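Local coordinates for protein phosphoglycerol transferase GacH (Streptococcus pyogenes MGAS5005, PDB 6DGM) that probably transfers glycerol phosphate onto streptococcal rhamnose polysaccharide, this chain being its metal-dependent sulfatase-like catalytic domain, separate from the transmembrane part, at residues A[137-141]-A[201-206]; A[186-190]-A[248-252]; A[261-267]-A[292-298]. All coordinates share one frame; numbering follows the deposited sequence.

Contact 1: residues A[137-141]-A[201-206]. With 1GP (sn-glycerol-1-phosphate), chain D.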
ATOM      1  N   ALA A 137      -9.169  10.186   4.418  1.00 13.70           N
ATOM      2  CA  ALA A 137      -7.811   9.878   4.833  1.00 14.05           C
ATOM      3  C   ALA A 137      -7.688   9.971   6.349  1.00 13.83           C
ATOM      4  O   ALA A 137      -8.409  10.726   6.991  1.00 14.43           O
ATOM      5  CB  ALA A 137      -6.795  10.852   4.181  1.00 14.32           C
ATOM      6  N   MET A 138      -6.767   9.190   6.913  1.00 13.18           N
ATOM      7  CA  MET A 138      -6.577   9.135   8.358  1.00 14.56           C
ATOM      8  C   MET A 138      -5.118   8.882   8.687  1.00 13.90           C
ATOM      9  O   MET A 138      -4.533   7.928   8.170  1.00 13.92           O
ATOM     10  CB  MET A 138      -7.400   7.984   8.950  1.00 15.78           C
ATOM     11  CG  MET A 138      -8.862   8.086   8.638  1.00 19.04           C
ATOM     12  SD  MET A 138      -9.826   6.652   9.218  1.00 22.06           S
ATOM     13  CE  MET A 138      -9.349   6.580  10.862  1.00 21.31           C
ATOM     14  N   HIS A 139      -4.552   9.699   9.581  1.00 13.55           N
ATOM     15  CA  HIS A 139      -3.177   9.499  10.040  1.00 12.86           C
ATOM     16  C   HIS A 139      -2.956  10.190  11.381  1.00 13.15           C
ATOM     17  O   HIS A 139      -3.126  11.411  11.472  1.00 13.43           O
ATOM     18  CB  HIS A 139      -2.196  10.079   9.027  1.00 13.36           C
ATOM     19  CG  HIS A 139      -0.760   9.989   9.457  1.00 13.65           C
ATOM     20  ND1 HIS A 139      -0.159   8.794   9.791  1.00 13.59           N
ATOM     21  CD2 HIS A 139       0.205  10.936   9.561  1.00 13.99           C
ATOM     22  CE1 HIS A 139       1.113   9.009  10.087  1.00 13.67           C
ATOM     23  NE2 HIS A 139       1.352  10.304   9.972  1.00 13.66           N
ATOM     24  N   PRO A 140      -2.584   9.459  12.456  1.00 14.96           N
ATOM     25  CA  PRO A 140      -2.465  10.117  13.770  1.00 16.53           C
ATOM     26  C   PRO A 140      -1.128  10.833  13.974  1.00 16.23           C
ATOM     27  O   PRO A 140      -0.331  10.499  14.848  1.00 16.27           O
ATOM     28  CB  PRO A 140      -2.714   8.969  14.755  1.00 18.34           C
ATOM     29  CG  PRO A 140      -2.550   7.724  14.026  1.00 18.15           C
ATOM     30  CD  PRO A 140      -2.615   7.984  12.561  1.00 16.17           C
ATOM     31  N   ALA A 141      -0.900  11.856  13.162  1.00 15.26           N
ATOM     32  CA  ALA A 141       0.182  12.814  13.370  1.00 15.57           C
ATOM     33  C   ALA A 141      -0.273  14.104  12.696  1.00 15.72           C
ATOM     34  O   ALA A 141      -1.476  14.320  12.509  1.00 16.93           O
ATOM     35  CB  ALA A 141       1.518  12.262  12.851  1.00 15.78           C
ATOM     36  N   PHE A 201     -11.030   4.631   1.901  1.00 14.77           N
ATOM     37  CA  PHE A 201     -10.232   5.081   3.030  1.00 14.33           C
ATOM     38  C   PHE A 201      -8.761   4.882   2.714  1.00 14.32           C
ATOM     39  O   PHE A 201      -8.363   3.805   2.270  1.00 14.20           O
ATOM     40  CB  PHE A 201     -10.529   4.227   4.267  1.00 13.99           C
ATOM     41  CG  PHE A 201     -11.881   4.472   4.897  1.00 14.88           C
ATOM     42  CD1 PHE A 201     -13.026   3.876   4.385  1.00 15.20           C
ATOM     43  CD2 PHE A 201     -11.989   5.249   6.031  1.00 15.81           C
ATOM     44  CE1 PHE A 201     -14.260   4.081   4.986  1.00 16.36           C
ATOM     45  CE2 PHE A 201     -13.199   5.448   6.644  1.00 16.30           C
ATOM     46  CZ  PHE A 201     -14.352   4.861   6.118  1.00 16.91           C
ATOM     47  N   SER A 202      -7.958   5.915   2.966  1.00 13.91           N
ATOM     48  CA  SER A 202      -6.505   5.803   2.934  1.00 13.22           C
ATOM     49  C   SER A 202      -6.004   6.045   4.345  1.00 12.80           C
ATOM     50  O   SER A 202      -6.092   7.167   4.852  1.00 13.11           O
ATOM     51  CB  SER A 202      -5.875   6.813   1.984  1.00 13.97           C
ATOM     52  OG  SER A 202      -4.453   6.625   1.969  1.00 14.55           O
ATOM     53  N   VAL A 203      -5.474   5.005   4.973  1.00 12.84           N
ATOM     54  CA  VAL A 203      -5.127   5.032   6.388  1.00 13.82           C
ATOM     55  C   VAL A 203      -3.634   4.789   6.538  1.00 14.25           C
ATOM     56  O   VAL A 203      -3.070   3.894   5.897  1.00 14.78           O
ATOM     57  CB  VAL A 203      -5.931   3.962   7.146  1.00 14.49           C
ATOM     58  CG1 VAL A 203      -5.606   3.995   8.616  1.00 15.34           C
ATOM     59  CG2 VAL A 203      -7.435   4.154   6.931  1.00 14.90           C
ATOM     60  N   ILE A 204      -3.002   5.577   7.406  1.00 13.78           N
ATOM     61  CA  ILE A 204      -1.583   5.446   7.707  1.00 13.27           C
ATOM     62  C   ILE A 204      -1.441   5.408   9.226  1.00 13.49           C
ATOM     63  O   ILE A 204      -1.657   6.425   9.900  1.00 13.56           O
ATOM     64  CB  ILE A 204      -0.771   6.607   7.126  1.00 13.13           C
ATOM     65  CG1 ILE A 204      -0.981   6.766   5.613  1.00 14.66           C
ATOM     66  CG2 ILE A 204       0.725   6.413   7.399  1.00 13.03           C
ATOM     67  CD1 ILE A 204      -2.076   7.782   5.258  1.00 16.55           C
ATOM     68  N   THR A 205      -1.067   4.256   9.761  1.00 13.52           N
ATOM     69  CA  THR A 205      -1.005   4.131  11.212  1.00 14.28           C
ATOM     70  C   THR A 205       0.252   4.801  11.756  1.00 13.87           C
ATOM     71  O   THR A 205       1.128   5.256  11.007  1.00 13.59           O
ATOM     72  CB  THR A 205      -1.070   2.678  11.677  1.00 14.41           C
ATOM     73  OG1 THR A 205       0.146   2.002  11.327  1.00 14.12           O
ATOM     74  CG2 THR A 205      -2.271   1.960  11.076  1.00 15.12           C
ATOM     75  N   MET A 206       0.339   4.845  13.092  1.00 14.03           N
ATOM     76  CA  MET A 206       1.522   5.359  13.765  1.00 15.34           C
ATOM     77  C   MET A 206       2.027   4.501  14.916  1.00 14.95           C
ATOM     78  O   MET A 206       3.171   4.702  15.334  1.00 15.46           O
ATOM     79  CB  MET A 206       1.257   6.772  14.307  1.00 20.54           C
ATOM     80  CG  MET A 206       1.581   7.889  13.357  1.00 28.57           C
ATOM     81  SD  MET A 206       3.344   7.929  12.927  1.00 22.76           S
ATOM     82  CE  MET A 206       4.016   9.083  14.106  1.00 26.89           C
TER
HETATM   83  C3  1GP D 902       4.699  10.261  10.050  1.00 23.31           C
HETATM   84  O3  1GP D 902       4.103   8.748   8.231  1.00 19.67           O
HETATM   85  C2  1GP D 902       5.178   9.499   8.833  1.00 23.68           C
HETATM   86  O2  1GP D 902       3.816  11.330   9.720  1.00 23.95           O
HETATM   87  C1  1GP D 902       6.322   8.564   9.195  1.00 28.60           C
HETATM   88  O1P 1GP D 902       6.971   8.086   8.013  1.00 29.62           O
HETATM   89  O2P 1GP D 902       8.199   5.815   8.652  1.00 28.89           O
HETATM   90  O3P 1GP D 902       9.019   7.470   6.778  1.00 27.93           O
HETATM   91  O4P 1GP D 902       9.194   8.092   9.239  1.00 32.71           O
HETATM   92  P   1GP D 902       8.379   7.297   8.173  1.00 28.91           P

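Contact 2: residues A[186-190]-A[248-252]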
ATOM      1  N   TYR A 186      -8.370   1.820  14.105  1.00 15.28           N
ATOM      2  CA  TYR A 186      -9.377   0.889  13.609  1.00 15.72           C
ATOM      3  C   TYR A 186     -10.774   1.301  14.048  1.00 16.64           C
ATOM      4  O   TYR A 186     -11.722   1.248  13.254  1.00 16.59           O
ATOM      5  CB  TYR A 186      -9.060  -0.519  14.110  1.00 15.97           C
ATOM      6  CG  TYR A 186      -7.815  -1.167  13.534  1.00 18.08           C
ATOM      7  CD1 TYR A 186      -7.387  -0.887  12.251  1.00 20.63           C
ATOM      8  CD2 TYR A 186      -7.076  -2.070  14.279  1.00 17.62           C
ATOM      9  CE1 TYR A 186      -6.258  -1.486  11.732  1.00 21.06           C
ATOM     10  CE2 TYR A 186      -5.962  -2.675  13.768  1.00 17.15           C
ATOM     11  CZ  TYR A 186      -5.560  -2.382  12.485  1.00 18.76           C
ATOM     12  OH  TYR A 186      -4.446  -2.997  11.968  1.00 18.40           O
ATOM     13  N   ASN A 187     -10.927   1.732  15.305  1.00 17.13           N
ATOM     14  CA  ASN A 187     -12.253   2.078  15.791  1.00 17.68           C
ATOM     15  C   ASN A 187     -12.749   3.370  15.166  1.00 17.91           C
ATOM     16  O   ASN A 187     -13.958   3.536  14.960  1.00 19.17           O
ATOM     17  CB  ASN A 187     -12.261   2.107  17.311  1.00 18.96           C
ATOM     18  CG  ASN A 187     -12.370   0.710  17.891  1.00 22.26           C
ATOM     19  OD1 ASN A 187     -12.831  -0.217  17.212  1.00 23.55           O
ATOM     20  ND2 ASN A 187     -11.978   0.553  19.138  1.00 23.96           N
ATOM     21  N   ASN A 188     -11.835   4.265  14.806  1.00 16.95           N
ATOM     22  CA  ASN A 188     -12.237   5.461  14.074  1.00 16.50           C
ATOM     23  C   ASN A 188     -12.638   5.136  12.635  1.00 17.62           C
ATOM     24  O   ASN A 188     -13.556   5.757  12.100  1.00 19.91           O
ATOM     25  CB  ASN A 188     -11.151   6.520  14.155  1.00 16.95           C
ATOM     26  CG  ASN A 188     -11.270   7.361  15.398  1.00 17.94           C
ATOM     27  OD1 ASN A 188     -11.900   8.422  15.384  1.00 19.08           O
ATOM     28  ND2 ASN A 188     -10.705   6.877  16.507  1.00 17.72           N
ATOM     29  N   ILE A 189     -11.975   4.167  11.984  1.00 16.36           N
ATOM     30  CA  ILE A 189     -12.477   3.701  10.688  1.00 16.53           C
ATOM     31  C   ILE A 189     -13.903   3.179  10.839  1.00 17.48           C
ATOM     32  O   ILE A 189     -14.814   3.578  10.106  1.00 18.15           O
ATOM     33  CB  ILE A 189     -11.572   2.611  10.100  1.00 16.15           C
ATOM     34  CG1 ILE A 189     -10.161   3.149   9.830  1.00 15.18           C
ATOM     35  CG2 ILE A 189     -12.187   2.055   8.783  1.00 17.88           C
ATOM     36  CD1 ILE A 189      -9.202   2.049   9.516  1.00 14.60           C
ATOM     37  N   LEU A 190     -14.109   2.277  11.800  1.00 17.87           N
ATOM     38  CA  LEU A 190     -15.418   1.648  11.968  1.00 18.54           C
ATOM     39  C   LEU A 190     -16.519   2.678  12.194  1.00 19.03           C
ATOM     40  O   LEU A 190     -17.632   2.525  11.680  1.00 20.05           O
ATOM     41  CB  LEU A 190     -15.373   0.648  13.122  1.00 20.16           C
ATOM     42  CG  LEU A 190     -14.524  -0.599  12.882  1.00 20.76           C
ATOM     43  CD1 LEU A 190     -14.387  -1.418  14.172  1.00 22.55           C
ATOM     44  CD2 LEU A 190     -15.073  -1.463  11.759  1.00 20.45           C
ATOM     45  N   GLU A 248      -5.612  -6.589  17.473  1.00 17.73           N
ATOM     46  CA  GLU A 248      -6.562  -5.557  17.090  1.00 17.94           C
ATOM     47  C   GLU A 248      -6.955  -5.678  15.621  1.00 17.79           C
ATOM     48  O   GLU A 248      -8.078  -5.323  15.258  1.00 18.83           O
ATOM     49  CB  GLU A 248      -6.005  -4.166  17.382  1.00 18.29           C
ATOM     50  CG  GLU A 248      -5.698  -3.914  18.853  1.00 20.18           C
ATOM     51  CD  GLU A 248      -6.936  -3.926  19.732  1.00 23.03           C
ATOM     52  OE1 GLU A 248      -8.068  -3.828  19.195  1.00 23.48           O
ATOM     53  OE2 GLU A 248      -6.781  -4.034  20.980  1.00 25.28           O
ATOM     54  N   THR A 249      -6.040  -6.142  14.762  1.00 16.67           N
ATOM     55  CA  THR A 249      -6.359  -6.323  13.351  1.00 16.73           C
ATOM     56  C   THR A 249      -7.407  -7.418  13.186  1.00 18.80           C
ATOM     57  O   THR A 249      -8.368  -7.259  12.422  1.00 18.78           O
ATOM     58  CB  THR A 249      -5.075  -6.646  12.569  1.00 16.94           C
ATOM     59  OG1 THR A 249      -4.120  -5.576  12.712  1.00 16.09           O
ATOM     60  CG2 THR A 249      -5.360  -6.855  11.072  1.00 17.48           C
ATOM     61  N   ARG A 250      -7.262  -8.525  13.914  1.00 19.65           N
ATOM     62  CA  ARG A 250      -8.300  -9.551  13.889  1.00 20.00           C
ATOM     63  C   ARG A 250      -9.647  -8.989  14.335  1.00 20.92           C
ATOM     64  O   ARG A 250     -10.675  -9.250  13.700  1.00 21.80           O
ATOM     65  CB  ARG A 250      -7.900 -10.730  14.776  1.00 21.22           C
ATOM     66  CG  ARG A 250      -9.017 -11.756  14.996  1.00 27.43           C
ATOM     67  CD  ARG A 250      -8.572 -12.839  15.956  1.00 37.46           C
ATOM     68  NE  ARG A 250      -9.661 -13.737  16.327  1.00 47.55           N
ATOM     69  CZ  ARG A 250      -9.524 -14.791  17.125  1.00 53.01           C
ATOM     70  NH1 ARG A 250      -8.337 -15.082  17.642  1.00 53.29           N
ATOM     71  NH2 ARG A 250     -10.571 -15.557  17.402  1.00 54.97           N
ATOM     72  N   ALA A 251      -9.667  -8.253  15.455  1.00 21.06           N
ATOM     73  CA  ALA A 251     -10.918  -7.702  15.961  1.00 22.01           C
ATOM     74  C   ALA A 251     -11.547  -6.736  14.967  1.00 20.49           C
ATOM     75  O   ALA A 251     -12.776  -6.708  14.809  1.00 21.22           O
ATOM     76  CB  ALA A 251     -10.691  -7.005  17.305  1.00 22.96           C
ATOM     77  N   PHE A 252     -10.722  -5.934  14.301  1.00 19.07           N
ATOM     78  CA  PHE A 252     -11.204  -5.027  13.266  1.00 18.21           C
ATOM     79  C   PHE A 252     -11.874  -5.791  12.132  1.00 18.16           C
ATOM     80  O   PHE A 252     -12.989  -5.453  11.717  1.00 18.51           O
ATOM     81  CB  PHE A 252     -10.000  -4.234  12.762  1.00 17.29           C
ATOM     82  CG  PHE A 252     -10.273  -3.311  11.602  1.00 17.39           C
ATOM     83  CD1 PHE A 252     -11.234  -2.326  11.686  1.00 18.30           C
ATOM     84  CD2 PHE A 252      -9.520  -3.421  10.441  1.00 17.52           C
ATOM     85  CE1 PHE A 252     -11.454  -1.455  10.611  1.00 18.50           C
ATOM     86  CE2 PHE A 252      -9.735  -2.559   9.366  1.00 17.28           C
ATOM     87  CZ  PHE A 252     -10.694  -1.569   9.461  1.00 17.43           C
TER

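Contact 3: residues A[261-267]-A[292-298]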
ATOM      1  N   LYS A 261     -22.238  -4.375   3.742  1.00 24.18           N
ATOM      2  CA  LYS A 261     -21.659  -3.638   2.619  1.00 22.56           C
ATOM      3  C   LYS A 261     -20.434  -4.427   2.187  1.00 21.33           C
ATOM      4  O   LYS A 261     -19.669  -4.864   3.060  1.00 21.05           O
ATOM      5  CB  LYS A 261     -21.212  -2.239   3.074  1.00 22.50           C
ATOM      6  CG  LYS A 261     -20.477  -1.426   2.006  1.00 21.49           C
ATOM      7  CD  LYS A 261     -21.418  -0.912   0.908  1.00 22.32           C
ATOM      8  CE  LYS A 261     -20.625  -0.297  -0.243  1.00 22.45           C
ATOM      9  NZ  LYS A 261     -21.525   0.194  -1.332  1.00 23.04           N
ATOM     10  N   PRO A 262     -20.198  -4.634   0.887  1.00 21.05           N
ATOM     11  CA  PRO A 262     -18.930  -5.264   0.483  1.00 21.02           C
ATOM     12  C   PRO A 262     -17.761  -4.342   0.808  1.00 18.77           C
ATOM     13  O   PRO A 262     -17.725  -3.187   0.365  1.00 19.05           O
ATOM     14  CB  PRO A 262     -19.085  -5.494  -1.027  1.00 25.35           C
ATOM     15  CG  PRO A 262     -20.350  -4.836  -1.430  1.00 29.05           C
ATOM     16  CD  PRO A 262     -21.142  -4.482  -0.232  1.00 25.69           C
ATOM     17  N   ILE A 263     -16.807  -4.847   1.593  1.00 17.92           N
ATOM     18  CA  ILE A 263     -15.656  -4.077   2.058  1.00 17.99           C
ATOM     19  C   ILE A 263     -14.404  -4.898   1.789  1.00 18.10           C
ATOM     20  O   ILE A 263     -14.353  -6.081   2.139  1.00 20.27           O
ATOM     21  CB  ILE A 263     -15.774  -3.765   3.567  1.00 18.60           C
ATOM     22  CG1 ILE A 263     -16.972  -2.845   3.838  1.00 20.36           C
ATOM     23  CG2 ILE A 263     -14.496  -3.138   4.079  1.00 18.46           C
ATOM     24  CD1 ILE A 263     -17.329  -2.695   5.315  1.00 22.04           C
ATOM     25  N   THR A 264     -13.386  -4.274   1.192  1.00 17.20           N
ATOM     26  CA  THR A 264     -12.098  -4.940   0.989  1.00 16.10           C
ATOM     27  C   THR A 264     -10.997  -4.085   1.597  1.00 15.92           C
ATOM     28  O   THR A 264     -11.002  -2.863   1.449  1.00 16.45           O
ATOM     29  CB  THR A 264     -11.833  -5.233  -0.495  1.00 17.38           C
ATOM     30  OG1 THR A 264     -12.829  -6.141  -0.986  1.00 18.33           O
ATOM     31  CG2 THR A 264     -10.475  -5.891  -0.700  1.00 18.05           C
ATOM     32  N   VAL A 265     -10.094  -4.740   2.317  1.00 15.50           N
ATOM     33  CA  VAL A 265      -8.956  -4.107   2.976  1.00 15.56           C
ATOM     34  C   VAL A 265      -7.684  -4.559   2.269  1.00 16.06           C
ATOM     35  O   VAL A 265      -7.453  -5.763   2.092  1.00 16.70           O
ATOM     36  CB  VAL A 265      -8.881  -4.501   4.461  1.00 18.20           C
ATOM     37  CG1 VAL A 265      -7.665  -3.872   5.119  1.00 17.48           C
ATOM     38  CG2 VAL A 265     -10.167  -4.120   5.214  1.00 20.04           C
ATOM     39  N   VAL A 266      -6.858  -3.592   1.876  1.00 14.94           N
ATOM     40  CA  VAL A 266      -5.493  -3.835   1.429  1.00 14.61           C
ATOM     41  C   VAL A 266      -4.598  -3.434   2.598  1.00 14.79           C
ATOM     42  O   VAL A 266      -4.498  -2.254   2.927  1.00 14.63           O
ATOM     43  CB  VAL A 266      -5.151  -3.025   0.174  1.00 15.20           C
ATOM     44  CG1 VAL A 266      -3.718  -3.301  -0.254  1.00 15.77           C
ATOM     45  CG2 VAL A 266      -6.129  -3.329  -0.966  1.00 16.51           C
ATOM     46  N   PHE A 267      -3.985  -4.417   3.251  1.00 15.55           N
ATOM     47  CA  PHE A 267      -3.230  -4.227   4.483  1.00 15.18           C
ATOM     48  C   PHE A 267      -1.778  -4.555   4.191  1.00 15.13           C
ATOM     49  O   PHE A 267      -1.484  -5.613   3.638  1.00 15.25           O
ATOM     50  CB  PHE A 267      -3.770  -5.210   5.530  1.00 16.15           C
ATOM     51  CG  PHE A 267      -3.117  -5.101   6.872  1.00 17.04           C
ATOM     52  CD1 PHE A 267      -1.927  -5.763   7.123  1.00 18.74           C
ATOM     53  CD2 PHE A 267      -3.705  -4.362   7.888  1.00 17.90           C
ATOM     54  CE1 PHE A 267      -1.315  -5.678   8.359  1.00 19.28           C
ATOM     55  CE2 PHE A 267      -3.090  -4.278   9.143  1.00 18.50           C
ATOM     56  CZ  PHE A 267      -1.893  -4.942   9.365  1.00 18.66           C
ATOM     57  N   ASP A 292       4.913  -7.785   4.931  1.00 15.99           N
ATOM     58  CA  ASP A 292       3.700  -8.583   4.741  1.00 15.99           C
ATOM     59  C   ASP A 292       2.572  -7.758   4.146  1.00 17.08           C
ATOM     60  O   ASP A 292       2.428  -6.574   4.449  1.00 16.77           O
ATOM     61  CB  ASP A 292       3.249  -9.130   6.097  1.00 16.38           C
ATOM     62  CG  ASP A 292       4.301 -10.002   6.736  1.00 18.37           C
ATOM     63  OD1 ASP A 292       5.191  -9.448   7.437  1.00 18.63           O
ATOM     64  OD2 ASP A 292       4.261 -11.240   6.507  1.00 20.24           O
ATOM     65  N   TYR A 293       1.766  -8.394   3.298  1.00 17.39           N
ATOM     66  CA  TYR A 293       0.533  -7.776   2.836  1.00 17.09           C
ATOM     67  C   TYR A 293      -0.573  -8.825   2.749  1.00 16.95           C
ATOM     68  O   TYR A 293      -0.325 -10.024   2.598  1.00 17.64           O
ATOM     69  CB  TYR A 293       0.680  -7.076   1.466  1.00 16.55           C
ATOM     70  CG  TYR A 293       0.487  -8.015   0.283  1.00 17.23           C
ATOM     71  CD1 TYR A 293      -0.775  -8.212  -0.265  1.00 18.53           C
ATOM     72  CD2 TYR A 293       1.557  -8.728  -0.265  1.00 16.53           C
ATOM     73  CE1 TYR A 293      -0.968  -9.084  -1.309  1.00 19.66           C
ATOM     74  CE2 TYR A 293       1.368  -9.608  -1.316  1.00 17.94           C
ATOM     75  CZ  TYR A 293       0.104  -9.775  -1.840  1.00 19.28           C
ATOM     76  OH  TYR A 293      -0.125 -10.636  -2.887  1.00 19.92           O
ATOM     77  N   PHE A 294      -1.808  -8.345   2.831  1.00 16.15           N
ATOM     78  CA  PHE A 294      -2.966  -9.154   2.477  1.00 16.11           C
ATOM     79  C   PHE A 294      -4.045  -8.265   1.873  1.00 16.14           C
ATOM     80  O   PHE A 294      -4.082  -7.050   2.092  1.00 15.81           O
ATOM     81  CB  PHE A 294      -3.498 -10.009   3.643  1.00 16.59           C
ATOM     82  CG  PHE A 294      -4.074  -9.235   4.808  1.00 17.55           C
ATOM     83  CD1 PHE A 294      -5.323  -8.658   4.725  1.00 18.46           C
ATOM     84  CD2 PHE A 294      -3.385  -9.149   6.012  1.00 17.87           C
ATOM     85  CE1 PHE A 294      -5.869  -7.973   5.789  1.00 19.11           C
ATOM     86  CE2 PHE A 294      -3.933  -8.477   7.095  1.00 18.43           C
ATOM     87  CZ  PHE A 294      -5.180  -7.894   6.985  1.00 19.00           C
ATOM     88  N   ILE A 295      -4.921  -8.897   1.097  1.00 16.64           N
ATOM     89  CA  ILE A 295      -6.066  -8.250   0.479  1.00 16.98           C
ATOM     90  C   ILE A 295      -7.260  -9.101   0.892  1.00 17.01           C
ATOM     91  O   ILE A 295      -7.371 -10.255   0.470  1.00 18.81           O
ATOM     92  CB  ILE A 295      -5.932  -8.161  -1.047  1.00 17.59           C
ATOM     93  CG1 ILE A 295      -4.678  -7.355  -1.423  1.00 17.41           C
ATOM     94  CG2 ILE A 295      -7.172  -7.502  -1.625  1.00 18.20           C
ATOM     95  CD1 ILE A 295      -4.421  -7.214  -2.930  1.00 18.41           C
ATOM     96  N   TRP A 296      -8.104  -8.561   1.781  1.00 17.56           N
ATOM     97  CA  TRP A 296      -9.147  -9.326   2.458  1.00 19.16           C
ATOM     98  C   TRP A 296     -10.479  -8.609   2.295  1.00 19.23           C
ATOM     99  O   TRP A 296     -10.570  -7.411   2.580  1.00 19.29           O
ATOM    100  CB  TRP A 296      -8.817  -9.424   3.953  1.00 19.66           C
ATOM    101  CG  TRP A 296      -9.845 -10.112   4.822  1.00 19.43           C
ATOM    102  CD1 TRP A 296      -9.856 -11.420   5.181  1.00 20.16           C
ATOM    103  CD2 TRP A 296     -10.989  -9.515   5.448  1.00 18.98           C
ATOM    104  NE1 TRP A 296     -10.929 -11.683   5.989  1.00 20.12           N
ATOM    105  CE2 TRP A 296     -11.645 -10.530   6.167  1.00 19.81           C
ATOM    106  CE3 TRP A 296     -11.526  -8.227   5.458  1.00 18.73           C
ATOM    107  CZ2 TRP A 296     -12.812 -10.297   6.907  1.00 21.27           C
ATOM    108  CZ3 TRP A 296     -12.673  -7.990   6.192  1.00 19.91           C
ATOM    109  CH2 TRP A 296     -13.304  -9.019   6.914  1.00 21.36           C
ATOM    110  N   SER A 297     -11.504  -9.350   1.859  1.00 18.84           N
ATOM    111  CA  SER A 297     -12.880  -8.873   1.776  1.00 19.51           C
ATOM    112  C   SER A 297     -13.712  -9.469   2.906  1.00 20.32           C
ATOM    113  O   SER A 297     -13.404 -10.537   3.445  1.00 21.47           O
ATOM    114  CB  SER A 297     -13.520  -9.257   0.435  1.00 21.04           C
ATOM    115  OG  SER A 297     -12.747  -8.836  -0.668  1.00 21.86           O
ATOM    116  N   ASN A 298     -14.793  -8.777   3.247  1.00 19.61           N
ATOM    117  CA  ASN A 298     -15.624  -9.176   4.377  1.00 22.86           C
ATOM    118  C   ASN A 298     -16.666 -10.222   4.026  1.00 26.45           C
ATOM    119  O   ASN A 298     -17.481 -10.569   4.885  1.00 29.67           O
ATOM    120  CB  ASN A 298     -16.268  -7.955   5.034  1.00 21.82           C
ATOM    121  CG  ASN A 298     -17.317  -7.305   4.174  1.00 21.70           C
ATOM    122  OD1 ASN A 298     -17.381  -7.516   2.951  1.00 21.00           O
ATOM    123  ND2 ASN A 298     -18.153  -6.497   4.806  1.00 21.27           N
TER

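Contact 1: residues A[137-141]-A[201-206]
Met138 meets Phe201 and Val203 through its sulfur, at the apolar centre of two neighbouring parallel strands. SD lies at the edge of the Phe201 ring, 5.3 Å from the ring centroid, a Met-aromatic contact, and the same sulfur touches Val203 CG2. Toward the ligand pocket, Pro140, centre of an inverse gamma turn, packs its CG against Met206 CB at 3.9 Å, and the bent chain of Met206 brings CG to 3.5 Å from His139 CE1.

The strands pair in parallel through bonds from Met138 N to Ser202 O and from Ile204 N to Met138 O, so that one residue grips the partner strand with both its N-H and its carbonyl. With CG anti to the backbone N (chi1 177°), His139 swings its imidazole beside Ile204. There ND1 donates an almost straight bond (172°) to Ile204 O, 2.8 Å away and in the ring plane, although the donor stands well above the carbonyl plane. This bond would help fix the ring's rotation, with NE2 turned to sn-glycerol-1-phosphate, whose O2 lies 2.7 Å from NE2 in a hydrogen bond.

Within the central sheet of this alkaline phosphatase-like (sulfatase) domain, the pair lies between strands 159-162 and 40-46. Helix 182-192 covers the Met138 and Val203 face, while helix 148-154 packs on Ala137 and Ile204.

Contact 2: residues A[186-190]-A[248-252]
Tyr186 and Phe252 form an offset stack between two nearly parallel helices; the axes of these short segments approach to 10.8 Å and are inclined by 11°. The ring planes differ by 9° and the centroids are 4.6 Å apart. Phe252 reinforces the stack with a CH-pi contact, its CB sitting over the Tyr186 face 4.1 Å from the centroid. Its CG is anti to the backbone N (chi1 175°), which carries the phenyl ring across toward the helix of residues 186-190.

Aliphatic contacts complete the grip on that ring. Leu190 lays CG at the ring edge and brings CD2 to 3.8 Å from Phe252 CE1, whereas Ile189 CD1 reaches Phe252 CZ at 3.9 Å. Around the tyrosine, Glu248 offers its CB in the ring plane, at the edge.

The polar component is a pair of hydroxyls: Tyr186 OH and Thr249 OG1 lie within hydrogen-bonding distance, at 2.7 Å. Thr249 OG1 is also bonded to Thr245 O, one turn earlier.

Both helices lie on one face of the central sheet, Tyr186 on Leu44 and Phe267, Ile189 on Ile42. The interface is thus an aromatic and aliphatic seam in which Thr249 probably gives the buried phenol a polar partner, while backbone also borders the tyrosine, Glu248 O lying 3.5 Å from Tyr186 CD2.

Contact 3: residues A[261-267]-A[292-298]
Phe267 and Phe294 make the tightly packed end of this antiparallel strand pair. Phe267 CB sits over the Phe294 face, 3.5 Å from the ring centroid, as a CH-pi contact. The two ring planes are nearly parallel, 5° apart, but slid so far that they barely overlap. Phe294 has CG between its backbone N and carbonyl carbon (chi1 66°), which folds the ring back over its neighbour. In the backbone, Phe267 and Phe294 are a hydrogen-bonded pair, as are Val265 and Trp296, where Val265 N reaches Trp296 O at 2.7 Å.

On the opposite face Thr264 OG1 and Ser297 OG share a hydrogen bond of 2.7 Å, and helix 314-321 packs against that side.

Packing becomes looser toward Trp296, which is partly exposed and whose CE3 comes to 4.3 Å from Val265 CG2. At the start of strand 263-267, near the exposed Pro262, polar bonds take over. Asn298 N donates to Ile263 O at 2.9 Å. Asn298 ND2 donates to Lys261 O at 2.8 Å, near the Asn298 amide plane, while OD1 accepts from Ile263 N at 3.0 Å, with that donor standing above the carbonyl plane. Asn298 ND2 has a second acceptor in Leu256 O.

Chemically, the pair is aromatic around Phe267 and Phe294 and amide-held at the other end: Asn298 extends the strand pairing by one backbone bond and two side-chain bonds, gripping Lys261 O and Ile263 N where the strand pairing ends.

Following the chain from the N terminus, strand 40-46 comes early, and strand 135-139 opens contact 1, which closes its loop when strand 200-204 pairs beside it. Helix 182-192 lies within that loop; contact 2 closes the loop from it to helix 229-257 and therefore crosses contact 1. The two touch where Met138 and Val203 meet Ile189. Contact 3 follows in series: strand 263-269 comes after helix 229-257, and strand 290-297 folds back on it. Contacts 2 and 3 touch where Tyr186 and Thr249 rest on Phe267. Contacts 1 and 3 do not touch but share the mixed sheet, with strand 40-46 between them, and contact 2 joins the two helices covering one face of it.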